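Local coordinates for protein probable arylamine n-acetyl transferase (Mycobacterium abscessus, PDB 4GUZ) that probably transfers an acetyl group from acetyl-coenzyme A to arylamine substrates, as in other arylamine N-acetyltransferases, at residues G77-V89 with I111-L123. Numbering follows the deposited sequence.
Sequences GYCYEHVALFGAV and IRPATHGMLVVRL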
# COMPACT_ATOMS: atom_id res chain seq x y z
N GLY A 77 -4.47 -6.12 -3.82
CA GLY A 77 -4.03 -5.13 -4.79
C GLY A 77 -2.74 -4.43 -4.39
O GLY A 77 -2.27 -4.61 -3.26
N TYR A 78 -2.12 -3.67 -5.33
CA TYR A 78 -0.90 -2.95 -4.95
C TYR A 78 -1.24 -1.47 -4.67
O TYR A 78 -2.42 -1.15 -4.55
CB TYR A 78 0.30 -3.19 -5.89
CG TYR A 78 0.28 -2.76 -7.34
CD1 TYR A 78 -0.56 -1.73 -7.78
CD2 TYR A 78 1.21 -3.26 -8.25
CE1 TYR A 78 -0.51 -1.26 -9.09
CE2 TYR A 78 1.25 -2.82 -9.57
CZ TYR A 78 0.39 -1.82 -9.99
OH TYR A 78 0.46 -1.40 -11.30
N CYS A 79 -0.23 -0.61 -4.45
CA CYS A 79 -0.45 0.75 -3.96
C CYS A 79 -1.59 1.52 -4.64
O CYS A 79 -2.46 2.06 -3.95
CB CYS A 79 0.84 1.57 -3.92
SG CYS A 79 1.46 2.12 -5.54
N TYR A 80 -1.62 1.52 -5.98
CA TYR A 80 -2.57 2.31 -6.75
C TYR A 80 -4.00 1.80 -6.60
O TYR A 80 -4.92 2.60 -6.60
CB TYR A 80 -2.11 2.45 -8.21
CG TYR A 80 -0.85 3.29 -8.31
CD1 TYR A 80 -0.78 4.53 -7.70
CD2 TYR A 80 0.29 2.80 -8.94
CE1 TYR A 80 0.40 5.27 -7.69
CE2 TYR A 80 1.48 3.54 -8.96
CZ TYR A 80 1.51 4.79 -8.36
OH TYR A 80 2.65 5.54 -8.37
N GLU A 81 -4.19 0.50 -6.35
CA GLU A 81 -5.52 -0.06 -6.11
C GLU A 81 -6.01 0.35 -4.72
O GLU A 81 -7.16 0.76 -4.55
CB GLU A 81 -5.49 -1.58 -6.24
CG GLU A 81 -5.36 -2.02 -7.67
CD GLU A 81 -4.99 -3.48 -7.76
OE1 GLU A 81 -3.79 -3.80 -7.61
OE2 GLU A 81 -5.90 -4.32 -7.96
N HIS A 82 -5.10 0.25 -3.73
CA HIS A 82 -5.34 0.65 -2.34
C HIS A 82 -5.67 2.16 -2.27
O HIS A 82 -6.63 2.54 -1.59
CB HIS A 82 -4.09 0.35 -1.48
CG HIS A 82 -3.98 -1.08 -1.05
ND1 HIS A 82 -4.38 -1.48 0.20
CD2 HIS A 82 -3.55 -2.16 -1.74
CE1 HIS A 82 -4.16 -2.79 0.25
NE2 HIS A 82 -3.65 -3.24 -0.90
N VAL A 83 -4.87 3.01 -2.94
CA VAL A 83 -5.09 4.48 -2.91
C VAL A 83 -6.43 4.83 -3.63
O VAL A 83 -7.17 5.67 -3.12
CB VAL A 83 -3.88 5.28 -3.45
CG1 VAL A 83 -4.26 6.71 -3.83
CG2 VAL A 83 -2.76 5.30 -2.42
N ALA A 84 -6.77 4.14 -4.75
CA ALA A 84 -8.06 4.39 -5.43
C ALA A 84 -9.21 4.13 -4.46
O ALA A 84 -10.07 4.99 -4.29
CB ALA A 84 -8.19 3.50 -6.67
N LEU A 85 -9.17 3.00 -3.73
CA LEU A 85 -10.20 2.63 -2.79
C LEU A 85 -10.24 3.56 -1.60
O LEU A 85 -11.32 4.01 -1.22
CB LEU A 85 -9.99 1.18 -2.32
CG LEU A 85 -11.22 0.42 -1.84
CD1 LEU A 85 -12.24 0.25 -2.97
CD2 LEU A 85 -10.82 -0.98 -1.38
N PHE A 86 -9.08 3.87 -1.02
CA PHE A 86 -9.05 4.71 0.17
C PHE A 86 -9.44 6.13 -0.16
O PHE A 86 -10.20 6.73 0.60
CB PHE A 86 -7.68 4.65 0.87
CG PHE A 86 -7.71 5.02 2.33
CD1 PHE A 86 -8.18 4.13 3.29
CD2 PHE A 86 -7.17 6.23 2.77
CE1 PHE A 86 -8.21 4.48 4.64
CE2 PHE A 86 -7.19 6.58 4.13
CZ PHE A 86 -7.69 5.69 5.06
N GLY A 87 -9.01 6.61 -1.34
CA GLY A 87 -9.35 7.93 -1.85
C GLY A 87 -10.84 8.08 -2.04
O GLY A 87 -11.41 9.10 -1.67
N ALA A 88 -11.48 7.01 -2.56
CA ALA A 88 -12.93 6.98 -2.75
C ALA A 88 -13.65 7.04 -1.42
O ALA A 88 -14.65 7.76 -1.33
CB ALA A 88 -13.34 5.72 -3.50
N VAL A 89 -13.15 6.33 -0.39
CA VAL A 89 -13.74 6.33 0.96
C VAL A 89 -13.61 7.72 1.57
O VAL A 89 -14.60 8.24 2.08
CB VAL A 89 -13.15 5.25 1.91
CG1 VAL A 89 -13.90 5.22 3.25
CG2 VAL A 89 -13.19 3.87 1.28
N ILE A 111 18.41 8.07 -6.77
CA ILE A 111 17.01 8.48 -6.83
C ILE A 111 16.20 7.51 -7.67
O ILE A 111 16.58 7.21 -8.82
CB ILE A 111 16.87 9.93 -7.35
CG1 ILE A 111 17.62 10.93 -6.44
CG2 ILE A 111 15.38 10.32 -7.48
CD1 ILE A 111 17.78 12.41 -7.09
N ARG A 112 15.08 7.03 -7.10
CA ARG A 112 14.12 6.13 -7.74
C ARG A 112 12.96 6.96 -8.30
O ARG A 112 12.76 8.09 -7.84
CB ARG A 112 13.61 5.05 -6.75
CG ARG A 112 14.71 4.27 -6.02
CD ARG A 112 15.61 3.53 -6.97
NE ARG A 112 16.38 2.48 -6.29
CZ ARG A 112 17.40 1.84 -6.86
NH1 ARG A 112 17.80 2.16 -8.09
NH2 ARG A 112 18.05 0.89 -6.19
N PRO A 113 12.15 6.45 -9.27
CA PRO A 113 11.02 7.27 -9.77
C PRO A 113 9.92 7.36 -8.73
O PRO A 113 9.88 6.54 -7.81
CB PRO A 113 10.56 6.55 -11.05
CG PRO A 113 11.55 5.42 -11.27
CD PRO A 113 12.22 5.15 -9.97
N ALA A 114 9.06 8.38 -8.83
CA ALA A 114 7.97 8.61 -7.86
C ALA A 114 6.80 7.72 -8.19
O ALA A 114 5.82 8.18 -8.79
CB ALA A 114 7.56 10.07 -7.86
N THR A 115 6.87 6.43 -7.78
CA THR A 115 5.86 5.46 -8.15
C THR A 115 5.15 4.79 -6.93
O THR A 115 4.61 3.70 -7.07
CB THR A 115 6.45 4.44 -9.14
OG1 THR A 115 7.69 3.92 -8.65
CG2 THR A 115 6.66 5.04 -10.53
N HIS A 116 5.06 5.50 -5.80
CA HIS A 116 4.29 5.00 -4.65
C HIS A 116 3.25 6.02 -4.28
O HIS A 116 3.59 7.09 -3.81
CB HIS A 116 5.18 4.65 -3.44
CG HIS A 116 4.38 4.24 -2.24
ND1 HIS A 116 3.50 3.17 -2.29
CD2 HIS A 116 4.32 4.80 -1.01
CE1 HIS A 116 2.95 3.09 -1.09
NE2 HIS A 116 3.41 4.05 -0.28
N GLY A 117 1.98 5.71 -4.54
CA GLY A 117 0.92 6.66 -4.23
C GLY A 117 0.52 6.59 -2.78
O GLY A 117 0.48 5.51 -2.19
N MET A 118 0.24 7.76 -2.18
CA MET A 118 -0.20 7.96 -0.80
C MET A 118 -1.21 9.08 -0.78
O MET A 118 -1.32 9.84 -1.76
CB MET A 118 0.99 8.31 0.12
CG MET A 118 2.00 7.18 0.24
SD MET A 118 3.51 7.63 1.07
CE MET A 118 4.34 8.61 -0.19
N LEU A 119 -1.91 9.23 0.33
CA LEU A 119 -2.89 10.29 0.51
C LEU A 119 -2.57 11.11 1.75
O LEU A 119 -2.04 10.58 2.73
CB LEU A 119 -4.30 9.69 0.61
CG LEU A 119 -4.76 8.93 -0.63
CD1 LEU A 119 -5.71 7.80 -0.27
CD2 LEU A 119 -5.32 9.86 -1.72
N VAL A 120 -2.84 12.44 1.68
CA VAL A 120 -2.61 13.36 2.80
C VAL A 120 -3.97 13.97 3.16
O VAL A 120 -4.68 14.43 2.28
CB VAL A 120 -1.52 14.43 2.50
CG1 VAL A 120 -1.38 15.43 3.66
CG2 VAL A 120 -0.17 13.77 2.23
N VAL A 121 -4.32 13.95 4.46
CA VAL A 121 -5.58 14.47 4.99
C VAL A 121 -5.31 15.75 5.79
O VAL A 121 -4.37 15.80 6.60
CB VAL A 121 -6.31 13.39 5.83
CG1 VAL A 121 -7.55 13.96 6.52
CG2 VAL A 121 -6.70 12.19 4.97
N ARG A 122 -6.15 16.79 5.57
CA ARG A 122 -6.10 18.07 6.27
C ARG A 122 -7.15 18.10 7.39
O ARG A 122 -8.35 18.01 7.10
CB ARG A 122 -6.31 19.24 5.29
CG ARG A 122 -5.08 19.57 4.46
CD ARG A 122 -5.30 20.82 3.65
NE ARG A 122 -5.89 20.52 2.35
CZ ARG A 122 -5.21 20.54 1.21
NH1 ARG A 122 -3.93 20.89 1.20
NH2 ARG A 122 -5.81 20.24 0.07
N LEU A 123 -6.70 18.21 8.66
CA LEU A 123 -7.58 18.26 9.84
C LEU A 123 -7.12 19.38 10.75
O LEU A 123 -6.04 19.30 11.35
CB LEU A 123 -7.67 16.93 10.62
CG LEU A 123 -8.30 15.74 9.92
CD1 LEU A 123 -7.88 14.44 10.59
CD2 LEU A 123 -9.82 15.86 9.86
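C79 and G117 lie with their CA atoms 6.1 Å apart where helix 79-89 packs on strand 116-123, the two axes running in nearly the same direction (21°) and approaching to 7.7 Å. The first helical turn brings C79 to H116: the cysteine CB is 3.5 Å from H116 ND1, and SG sits 5.0 Å from the imidazole centroid, oblique to the ring. With chi1 at 74°, C79 SG is held between its backbone N and carbonyl carbon and also lies over the centre of one face of the Y80 ring. H116 turns its CB away from the helix, and its NE2 is hydrogen-bonded to D131 OD1. C79, H116 and D131 are consistent with the catalytic triad of arylamine N-acetyltransferases, in which the cysteine carries the acetyl group; the cysteine follows the N-cap residue Y78, and the histidine is on the strand. The Y80 hydroxyl comes 3.0 Å from T115 C and is hydrogen-bonded to Q101 OE1 on strand 96-104, while CE1 lies against G117 N. G117, having no side chain, leaves room for the Y80 ring; V83 CG2 lies 3.3 Å from G117 O. Farther along, V83 CG1 and L119 CG pack at 3.9 Å as the two side chains pass in opposite directions, and L119 CD1 meets the edge of the F86 ring in plane, 3.7 Å from its CD2.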